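Local structure of 2-hydroxyisobutyryl-CoA mutase large subunit (Aquincola tertiaricarbonis, 4R3U) at residues S25-W30 with Q58-A63; I168-I173 with E195-D200; T348-Q353 with I478-F483. The protein forms, with the small subunit HcmB, a cobalamin-dependent mutase that interconverts 2-hydroxyisobutyryl-CoA and (S)-3-hydroxybutyryl-CoA. All blocks are in the same frame, centred on the assembly; numbering follows the deposited sequence.

Contact 1. Residues S25-W30 with Q58-A63; sequences SERKDW and QRTYTA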
loop_
_atom_site.group_PDB
_atom_site.type_symbol
_atom_site.label_atom_id
_atom_site.label_comp_id
_atom_site.label_asym_id
_atom_site.label_seq_id
_atom_site.Cartn_x
_atom_site.Cartn_y
_atom_site.Cartn_z
ATOM N N SER A 25 23.797 26.322 11.091
ATOM C CA SER A 25 25.168 26.518 10.628
ATOM C C SER A 25 25.629 25.259 9.889
ATOM O O SER A 25 26.160 25.365 8.777
ATOM C CB SER A 25 26.088 26.827 11.808
ATOM O OG SER A 25 27.458 26.852 11.433
ATOM N N GLU A 26 25.380 24.074 10.499
ATOM C CA GLU A 26 25.725 22.762 9.957
ATOM C C GLU A 26 25.048 22.483 8.623
ATOM O O GLU A 26 25.682 21.882 7.754
ATOM C CB GLU A 26 25.372 21.644 10.946
ATOM C CG GLU A 26 26.429 21.398 12.013
ATOM C CD GLU A 26 26.047 20.407 13.098
ATOM O OE1 GLU A 26 25.115 19.594 12.885
ATOM O OE2 GLU A 26 26.689 20.450 14.172
ATOM N N ARG A 27 23.764 22.882 8.467
ATOM C CA ARG A 27 23.018 22.655 7.225
ATOM C C ARG A 27 23.578 23.499 6.087
ATOM O O ARG A 27 23.763 22.967 4.980
ATOM C CB ARG A 27 21.497 22.825 7.387
ATOM C CG ARG A 27 20.783 22.973 6.034
ATOM C CD ARG A 27 19.343 22.570 6.029
ATOM N NE ARG A 27 18.536 23.430 6.877
ATOM C CZ ARG A 27 17.309 23.129 7.265
ATOM N NH1 ARG A 27 16.743 21.991 6.874
ATOM N NH2 ARG A 27 16.628 23.964 8.039
ATOM N N LYS A 28 23.877 24.793 6.366
ATOM C CA LYS A 28 24.469 25.724 5.392
ATOM C C LYS A 28 25.788 25.184 4.876
ATOM O O LYS A 28 26.068 25.314 3.686
ATOM C CB LYS A 28 24.621 27.144 5.971
ATOM C CG LYS A 28 23.300 27.923 6.090
ATOM C CD LYS A 28 22.801 28.519 4.748
ATOM C CE LYS A 28 21.581 29.401 4.877
ATOM N NZ LYS A 28 21.094 29.832 3.542
ATOM N N ASP A 29 26.554 24.517 5.762
ATOM C CA ASP A 29 27.835 23.852 5.480
ATOM C C ASP A 29 27.597 22.655 4.533
ATOM O O ASP A 29 28.204 22.575 3.468
ATOM C CB ASP A 29 28.504 23.387 6.795
ATOM C CG ASP A 29 29.393 24.412 7.513
ATOM O OD1 ASP A 29 30.259 25.036 6.844
ATOM O OD2 ASP A 29 29.216 24.592 8.736
ATOM N N TRP A 30 26.674 21.761 4.910
ATOM C CA TRP A 30 26.225 20.566 4.174
ATOM C C TRP A 30 25.658 20.931 2.784
ATOM O O TRP A 30 25.883 20.190 1.826
ATOM C CB TRP A 30 25.181 19.832 5.043
ATOM C CG TRP A 30 24.392 18.725 4.402
ATOM C CD1 TRP A 30 24.780 17.424 4.249
ATOM C CD2 TRP A 30 23.020 18.785 3.987
ATOM N NE1 TRP A 30 23.749 16.681 3.718
ATOM C CE2 TRP A 30 22.656 17.489 3.551
ATOM C CE3 TRP A 30 22.056 19.808 3.952
ATOM C CZ2 TRP A 30 21.378 17.193 3.061
ATOM C CZ3 TRP A 30 20.789 19.514 3.469
ATOM C CH2 TRP A 30 20.460 18.219 3.030
ATOM N N GLN A 58 11.209 21.405 1.402
ATOM C CA GLN A 58 12.669 21.465 1.530
ATOM C C GLN A 58 13.263 20.058 1.223
ATOM O O GLN A 58 12.546 19.057 1.321
ATOM C CB GLN A 58 13.082 21.889 2.955
ATOM C CG GLN A 58 12.602 23.301 3.385
ATOM C CD GLN A 58 12.767 23.573 4.871
ATOM O OE1 GLN A 58 13.471 22.872 5.594
ATOM N NE2 GLN A 58 12.114 24.587 5.372
ATOM N N ARG A 59 14.575 19.991 0.863
ATOM C CA ARG A 59 15.316 18.761 0.610
ATOM C C ARG A 59 15.202 17.840 1.824
ATOM O O ARG A 59 14.953 16.642 1.668
ATOM C CB ARG A 59 16.789 19.082 0.289
ATOM C CG ARG A 59 17.708 17.863 0.125
ATOM C CD ARG A 59 19.117 18.243 -0.316
ATOM N NE ARG A 59 19.102 18.936 -1.605
ATOM C CZ ARG A 59 19.226 20.252 -1.766
ATOM N NH1 ARG A 59 19.451 21.039 -0.719
ATOM N NH2 ARG A 59 19.143 20.788 -2.975
ATOM N N THR A 60 15.366 18.419 3.031
ATOM C CA THR A 60 15.255 17.756 4.329
ATOM C C THR A 60 14.800 18.771 5.380
ATOM O O THR A 60 14.981 19.982 5.198
ATOM C CB THR A 60 16.552 16.979 4.687
ATOM O OG1 THR A 60 16.212 15.746 5.322
ATOM C CG2 THR A 60 17.551 17.795 5.548
ATOM N N TYR A 61 14.206 18.272 6.466
ATOM C CA TYR A 61 13.744 19.077 7.591
ATOM C C TYR A 61 14.523 18.657 8.862
ATOM O O TYR A 61 14.782 17.466 9.074
ATOM C CB TYR A 61 12.210 18.938 7.775
ATOM C CG TYR A 61 11.396 19.574 6.668
ATOM C CD1 TYR A 61 11.255 18.947 5.430
ATOM C CD2 TYR A 61 10.739 20.785 6.864
ATOM C CE1 TYR A 61 10.534 19.545 4.394
ATOM C CE2 TYR A 61 9.989 21.376 5.843
ATOM C CZ TYR A 61 9.884 20.750 4.610
ATOM O OH TYR A 61 9.171 21.344 3.599
ATOM N N THR A 62 14.937 19.640 9.668
ATOM C CA THR A 62 15.665 19.420 10.920
ATOM C C THR A 62 14.825 19.970 12.068
ATOM O O THR A 62 13.740 20.512 11.821
ATOM C CB THR A 62 17.062 20.043 10.862
ATOM O OG1 THR A 62 16.960 21.481 10.757
ATOM C CG2 THR A 62 17.915 19.447 9.734
ATOM N N ALA A 63 15.315 19.845 13.318
ATOM C CA ALA A 63 14.590 20.356 14.487
ATOM C C ALA A 63 14.454 21.873 14.445
ATOM O O ALA A 63 13.495 22.402 15.014
ATOM C CB ALA A 63 15.291 19.932 15.759
#
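R27 and W30, one helical turn apart on helix 17-32, reach across to the irregular loop Q58-A63 that follows the short antiparallel strand pair 49-50 and 56-57. This is an N-terminal helix laid along a loop at the border with the second large subunit. From CB, the R27 chain leaves the helix with CG anti to the backbone N (chi1 164°), which aims it at the loop; CB, CG and CD carry the chain across to the loop. A bend at chi3 then sets the guanidinium beside the T60-T62 backbone. CZ stands 3.9 Å from T62 OG1, which lies over one face of the flat group, offset toward its rim. At the edge of the group, NH1 comes within 3.2 Å of T60 O, but the angle is too poor for a hydrogen bond. NH2 is 3.7 Å from T62 OG1, and its charge is met by D65, whose OD1 forms a salt bridge with it. The other oxygen of that carboxylate accepts from T62 N, so D65 ties the arginine tip to the loop backbone.

The W30 indole supplies the apolar half. The far corner of its six-membered ring, CH2, approaches R59 CD at 3.6 Å and T60 CG2 at 3.9 Å, both obliquely. Indole and R59 guanidinium planes are 68° apart, and the arginine tip goes on to a salt bridge with E44. W30 NE1 and T60 OG1 turn to the second subunit, bonding P77 O and I413 O there. Within the loop, Q58 N donates a nearly straight bond to Y61 OH, 3.0 Å long at 164°.

Contact 2. Residues I168-I173 with E195-D200; sequences IDLEKI and EKRGYD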
loop_
_atom_site.group_PDB
_atom_site.type_symbol
_atom_site.label_atom_id
_atom_site.label_comp_id
_atom_site.label_asym_id
_atom_site.label_seq_id
_atom_site.Cartn_x
_atom_site.Cartn_y
_atom_site.Cartn_z
ATOM N N ILE A 168 -31.306 -5.670 10.559
ATOM C CA ILE A 168 -30.141 -4.901 11.002
ATOM C C ILE A 168 -30.436 -4.310 12.354
ATOM O O ILE A 168 -31.377 -3.528 12.461
ATOM C CB ILE A 168 -29.732 -3.793 9.957
ATOM C CG1 ILE A 168 -29.485 -4.359 8.509
ATOM C CG2 ILE A 168 -28.567 -2.930 10.481
ATOM C CD1 ILE A 168 -28.163 -5.144 8.226
ATOM N N ASP A 169 -29.651 -4.672 13.389
ATOM C CA ASP A 169 -29.905 -4.161 14.764
ATOM C C ASP A 169 -29.323 -2.777 14.864
ATOM O O ASP A 169 -28.124 -2.651 15.064
ATOM C CB ASP A 169 -29.308 -5.087 15.847
ATOM C CG ASP A 169 -29.809 -4.831 17.247
ATOM O OD1 ASP A 169 -30.117 -3.663 17.566
ATOM O OD2 ASP A 169 -29.907 -5.800 18.025
ATOM N N LEU A 170 -30.161 -1.746 14.719
ATOM C CA LEU A 170 -29.726 -0.347 14.699
ATOM C C LEU A 170 -29.065 0.158 15.973
ATOM O O LEU A 170 -28.284 1.133 15.906
ATOM C CB LEU A 170 -30.817 0.623 14.175
ATOM C CG LEU A 170 -31.580 0.218 12.914
ATOM C CD1 LEU A 170 -32.793 1.102 12.714
ATOM C CD2 LEU A 170 -30.698 0.174 11.713
ATOM N N GLU A 171 -29.348 -0.523 17.112
ATOM C CA GLU A 171 -28.750 -0.246 18.416
ATOM C C GLU A 171 -27.366 -0.904 18.583
ATOM O O GLU A 171 -26.612 -0.501 19.461
ATOM C CB GLU A 171 -29.646 -0.749 19.520
ATOM C CG GLU A 171 -30.818 0.140 19.851
ATOM C CD GLU A 171 -31.698 -0.548 20.868
ATOM O OE1 GLU A 171 -31.608 -1.793 20.975
ATOM O OE2 GLU A 171 -32.466 0.154 21.567
ATOM N N LYS A 172 -27.034 -1.903 17.746
ATOM C CA LYS A 172 -25.768 -2.634 17.782
ATOM C C LYS A 172 -24.744 -2.307 16.663
ATOM O O LYS A 172 -23.585 -2.704 16.763
ATOM C CB LYS A 172 -26.043 -4.126 17.937
ATOM C CG LYS A 172 -26.486 -4.431 19.375
ATOM C CD LYS A 172 -27.239 -5.715 19.572
ATOM C CE LYS A 172 -28.110 -5.587 20.811
ATOM N NZ LYS A 172 -29.373 -4.809 20.584
ATOM N N ILE A 173 -25.160 -1.571 15.631
ATOM C CA ILE A 173 -24.272 -1.120 14.544
ATOM C C ILE A 173 -24.624 0.324 14.154
ATOM O O ILE A 173 -25.814 0.666 14.129
ATOM C CB ILE A 173 -24.243 -2.102 13.306
ATOM C CG1 ILE A 173 -23.045 -1.804 12.355
ATOM C CG2 ILE A 173 -25.577 -2.157 12.535
ATOM C CD1 ILE A 173 -22.659 -2.946 11.331
ATOM N N GLU A 195 -38.383 3.992 16.430
ATOM C CA GLU A 195 -39.560 3.995 17.298
ATOM C C GLU A 195 -40.407 2.740 17.054
ATOM O O GLU A 195 -40.747 2.034 18.012
ATOM C CB GLU A 195 -40.385 5.284 17.110
ATOM C CG GLU A 195 -39.779 6.492 17.815
ATOM C CD GLU A 195 -40.399 7.858 17.559
ATOM O OE1 GLU A 195 -40.342 8.711 18.475
ATOM O OE2 GLU A 195 -40.888 8.099 16.432
ATOM N N LYS A 196 -40.704 2.443 15.761
ATOM C CA LYS A 196 -41.472 1.281 15.303
ATOM C C LYS A 196 -40.845 -0.021 15.828
ATOM O O LYS A 196 -41.552 -0.944 16.215
ATOM C CB LYS A 196 -41.530 1.271 13.764
ATOM C CG LYS A 196 -42.584 0.335 13.201
ATOM C CD LYS A 196 -43.009 0.700 11.795
ATOM C CE LYS A 196 -44.006 -0.301 11.256
ATOM N NZ LYS A 196 -44.482 0.063 9.901
ATOM N N ARG A 197 -39.519 -0.065 15.866
ATOM C CA ARG A 197 -38.742 -1.213 16.294
ATOM C C ARG A 197 -38.594 -1.354 17.773
ATOM O O ARG A 197 -38.081 -2.376 18.218
ATOM C CB ARG A 197 -37.369 -1.196 15.625
ATOM C CG ARG A 197 -37.474 -1.546 14.187
ATOM C CD ARG A 197 -36.180 -2.100 13.803
ATOM N NE ARG A 197 -36.133 -2.407 12.387
ATOM C CZ ARG A 197 -35.014 -2.707 11.751
ATOM N NH1 ARG A 197 -33.858 -2.737 12.407
ATOM N NH2 ARG A 197 -35.038 -2.997 10.462
ATOM N N GLY A 198 -39.004 -0.331 18.516
ATOM C CA GLY A 198 -38.965 -0.328 19.972
ATOM C C GLY A 198 -37.595 -0.049 20.542
ATOM O O GLY A 198 -37.305 -0.444 21.679
ATOM N N TYR A 199 -36.732 0.603 19.739
ATOM C CA TYR A 199 -35.369 0.966 20.142
ATOM C C TYR A 199 -35.398 2.257 20.971
ATOM O O TYR A 199 -36.321 3.069 20.833
ATOM C CB TYR A 199 -34.463 1.230 18.908
ATOM C CG TYR A 199 -34.168 0.075 17.965
ATOM C CD1 TYR A 199 -34.031 -1.232 18.442
ATOM C CD2 TYR A 199 -33.920 0.301 16.613
ATOM C CE1 TYR A 199 -33.683 -2.288 17.583
ATOM C CE2 TYR A 199 -33.590 -0.745 15.749
ATOM C CZ TYR A 199 -33.460 -2.035 16.237
ATOM O OH TYR A 199 -33.136 -3.054 15.376
ATOM N N ASP A 200 -34.356 2.459 21.796
ATOM C CA ASP A 200 -34.112 3.688 22.545
ATOM C C ASP A 200 -33.395 4.607 21.526
ATOM O O ASP A 200 -32.370 4.210 20.924
ATOM C CB ASP A 200 -33.230 3.393 23.781
ATOM C CG ASP A 200 -32.854 4.575 24.670
ATOM O OD1 ASP A 200 -33.183 5.727 24.309
ATOM O OD2 ASP A 200 -32.174 4.353 25.697
#
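R197 NH1 donates to I168 O over only 2.6 Å, and D200 N to E171 OE2 over 3.0 Å. These bonds join two neighbouring helix-to-strand loops of the TIM barrel: I168-I173 leads into strand 175-178, and E195-D200 leaves helix 183-196 through a Schellman motif whose positive-phi residue is G198. The arginine bond is bent (133° at the hydrogen), although I168 O sits near the guanidinium plane at its edge. The bond to E171 is straighter, 164°, and uses the anti side of the carboxylate. NH1 of R197 also donates to Y199 OH at 3.1 Å, while NH2 holds L165 O, so two carbonyl oxygens and one phenol oxygen hold the guanidinium. The same phenol oxygen receives a weak bond from L170 N.

On the first loop, D169 OD1 accepts from E171 N in an Asx turn, and its other oxygen, OD2, meets K172 NZ in a salt bridge, so this carboxylate braces the turn that presents E171.

Packing centres on the Y199 ring, directed at the first loop with CG anti to the carbonyl carbon. One face covers the E171 backbone N and CG; the opposite face carries R197 CB over its centre, so the phenol is sandwiched by a residue of each loop. The E171 carboxylate lies 32° from the ring plane, with CD 3.4 Å from Y199 CD1. L170 comes to the ring edge, its CD1 in the ring plane and its CB 3.5 Å from Y199 CE2.

Contact 3. Residues T348-Q353 with I478-F483; sequences TLTKPQ and IGVNRF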
loop_
_atom_site.group_PDB
_atom_site.type_symbol
_atom_site.label_atom_id
_atom_site.label_comp_id
_atom_site.label_asym_id
_atom_site.label_seq_id
_atom_site.Cartn_x
_atom_site.Cartn_y
_atom_site.Cartn_z
ATOM N N THR A 348 -7.842 9.825 -8.011
ATOM C CA THR A 348 -6.483 9.337 -8.297
ATOM C C THR A 348 -6.474 7.978 -9.031
ATOM O O THR A 348 -5.435 7.554 -9.557
ATOM C CB THR A 348 -5.666 9.196 -7.040
ATOM O OG1 THR A 348 -6.258 8.200 -6.231
ATOM C CG2 THR A 348 -5.493 10.486 -6.284
ATOM N N LEU A 349 -7.609 7.276 -9.002
ATOM C CA LEU A 349 -7.773 5.940 -9.552
ATOM C C LEU A 349 -8.049 5.961 -11.044
ATOM O O LEU A 349 -8.654 6.906 -11.555
ATOM C CB LEU A 349 -8.836 5.153 -8.756
ATOM C CG LEU A 349 -8.696 5.133 -7.204
ATOM C CD1 LEU A 349 -9.689 4.196 -6.587
ATOM C CD2 LEU A 349 -7.332 4.670 -6.761
ATOM N N THR A 350 -7.574 4.923 -11.745
ATOM C CA THR A 350 -7.635 4.818 -13.211
ATOM C C THR A 350 -8.459 3.682 -13.796
ATOM O O THR A 350 -8.647 2.654 -13.156
ATOM C CB THR A 350 -6.194 4.782 -13.812
ATOM O OG1 THR A 350 -5.565 3.586 -13.405
ATOM C CG2 THR A 350 -5.327 5.966 -13.385
ATOM N N LYS A 351 -8.934 3.888 -15.040
ATOM C CA LYS A 351 -9.604 2.907 -15.890
ATOM C C LYS A 351 -8.459 2.043 -16.494
ATOM O O LYS A 351 -8.465 0.837 -16.246
ATOM C CB LYS A 351 -10.487 3.567 -16.981
ATOM C CG LYS A 351 -11.391 2.584 -17.752
ATOM C CD LYS A 351 -12.355 3.302 -18.689
ATOM C CE LYS A 351 -13.238 2.372 -19.502
ATOM N NZ LYS A 351 -14.443 1.888 -18.761
ATOM N N PRO A 352 -7.400 2.590 -17.148
ATOM C CA PRO A 352 -6.304 1.705 -17.590
ATOM C C PRO A 352 -5.572 1.098 -16.392
ATOM O O PRO A 352 -5.432 1.762 -15.343
ATOM C CB PRO A 352 -5.382 2.639 -18.381
ATOM C CG PRO A 352 -5.678 3.980 -17.912
ATOM C CD PRO A 352 -7.117 3.999 -17.515
ATOM N N GLN A 353 -5.153 -0.180 -16.516
ATOM C CA GLN A 353 -4.395 -0.897 -15.485
ATOM C C GLN A 353 -5.061 -0.803 -14.110
ATOM O O GLN A 353 -4.370 -0.644 -13.086
ATOM C CB GLN A 353 -2.944 -0.376 -15.441
ATOM C CG GLN A 353 -2.201 -0.512 -16.760
ATOM C CD GLN A 353 -0.751 -0.201 -16.576
ATOM O OE1 GLN A 353 -0.195 0.673 -17.254
ATOM N NE2 GLN A 353 -0.104 -0.974 -15.706
ATOM N N ILE A 478 0.294 6.997 -13.493
ATOM C CA ILE A 478 0.659 5.665 -13.971
ATOM C C ILE A 478 -0.552 5.040 -14.720
ATOM O O ILE A 478 -1.684 5.062 -14.215
ATOM C CB ILE A 478 1.227 4.750 -12.821
ATOM C CG1 ILE A 478 2.339 5.416 -11.945
ATOM C CG2 ILE A 478 1.655 3.389 -13.315
ATOM C CD1 ILE A 478 3.614 5.976 -12.636
ATOM N N GLY A 479 -0.294 4.565 -15.937
ATOM C CA GLY A 479 -1.301 3.960 -16.797
ATOM C C GLY A 479 -1.915 4.958 -17.753
ATOM O O GLY A 479 -2.431 4.561 -18.803
ATOM N N VAL A 480 -1.814 6.264 -17.419
ATOM C CA VAL A 480 -2.410 7.368 -18.176
ATOM C C VAL A 480 -1.379 8.188 -19.009
ATOM O O VAL A 480 -1.624 8.430 -20.195
ATOM C CB VAL A 480 -3.338 8.221 -17.256
ATOM C CG1 VAL A 480 -3.896 9.469 -17.950
ATOM C CG2 VAL A 480 -4.472 7.372 -16.689
ATOM N N ASN A 481 -0.247 8.596 -18.387
ATOM C CA ASN A 481 0.795 9.387 -19.035
ATOM C C ASN A 481 2.193 8.844 -18.766
ATOM O O ASN A 481 3.194 9.431 -19.185
ATOM C CB ASN A 481 0.678 10.877 -18.656
ATOM C CG ASN A 481 0.943 11.269 -17.216
ATOM O OD1 ASN A 481 1.483 10.508 -16.408
ATOM N ND2 ASN A 481 0.584 12.500 -16.874
ATOM N N ARG A 482 2.231 7.675 -18.130
ATOM C CA ARG A 482 3.397 6.972 -17.639
ATOM C C ARG A 482 3.104 5.490 -17.698
ATOM O O ARG A 482 2.041 5.034 -17.237
ATOM C CB ARG A 482 3.584 7.375 -16.173
ATOM C CG ARG A 482 4.975 7.727 -15.753
ATOM C CD ARG A 482 5.561 8.997 -16.352
ATOM N NE ARG A 482 6.957 9.131 -15.926
ATOM C CZ ARG A 482 7.959 8.313 -16.274
ATOM N NH1 ARG A 482 9.183 8.518 -15.807
ATOM N NH2 ARG A 482 7.739 7.285 -17.085
ATOM N N PHE A 483 4.064 4.726 -18.269
ATOM C CA PHE A 483 4.002 3.269 -18.407
ATOM C C PHE A 483 2.698 2.845 -19.066
ATOM O O PHE A 483 2.083 1.858 -18.653
ATOM C CB PHE A 483 4.281 2.556 -17.055
ATOM C CG PHE A 483 5.590 2.949 -16.402
ATOM C CD1 PHE A 483 6.787 2.388 -16.812
ATOM C CD2 PHE A 483 5.624 3.915 -15.403
ATOM C CE1 PHE A 483 8.000 2.828 -16.279
ATOM C CE2 PHE A 483 6.844 4.360 -14.871
ATOM C CZ PHE A 483 8.021 3.814 -15.312
#
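P352 and G479 bring two irregular loops together, their CA atoms 5.5 Å apart. T348-Q353 follows barrel strand 340-344; I478-F483 lies between helices 454-472 and 501-515. In the second loop G479 has positive phi (94°), at which a CB would press on the carbonyl oxygen before it, and its N donates to R482 O, closing the small loop 479-482. A CB on G479 would also point at P352 and T350. Q353 also has positive phi, and its N is bonded by E487 OE1.

The proline ring meets this loop with CG, which touches G479 O at 3.4 Å and V480 CG2 at 3.8 Å. T350 places OG1 between its backbone N and carbonyl carbon (chi1 66°), where it donates to P352 O at 2.7 Å and accepts from R360 NH1. The same rotation carries CG2 over to V480 CG2, 3.7 Å away, the two side chains sliding past each other in opposite directions. An alanine here would be likely to leave P352 O and R360 NH1 without their shared hydroxyl and open a gap beside V480. R360 NH2 binds I478 O as well, so one guanidinium spans both loops.

D127 of the small subunit packs on P352 and V480. Apolar contacts of T350 and P352 with V480 are joined by a polar link through R360, which suggests that this arginine contributes to holding the two loops together.

Overall arrangement
The contacts follow one another along the chain, each closing before the next opens. Contacts 1 and 2 lie on opposite sides of the chain's centre, their centres about 58 Å apart; contact 3 is about 36 Å from the first and about 44 Å from the second, centre to centre, and none touches another. The parallel barrel sheet relates the last two: 168-173 runs into the start of strand 175-178, whereas 348-353 follows the end of strand 340-344, so they belong to opposite barrel ends. Contacts 1 and 3 lie at borders with the second large subunit, contact 3 also with the small one, whereas contact 2 joins adjacent helix-to-strand loops within one barrel.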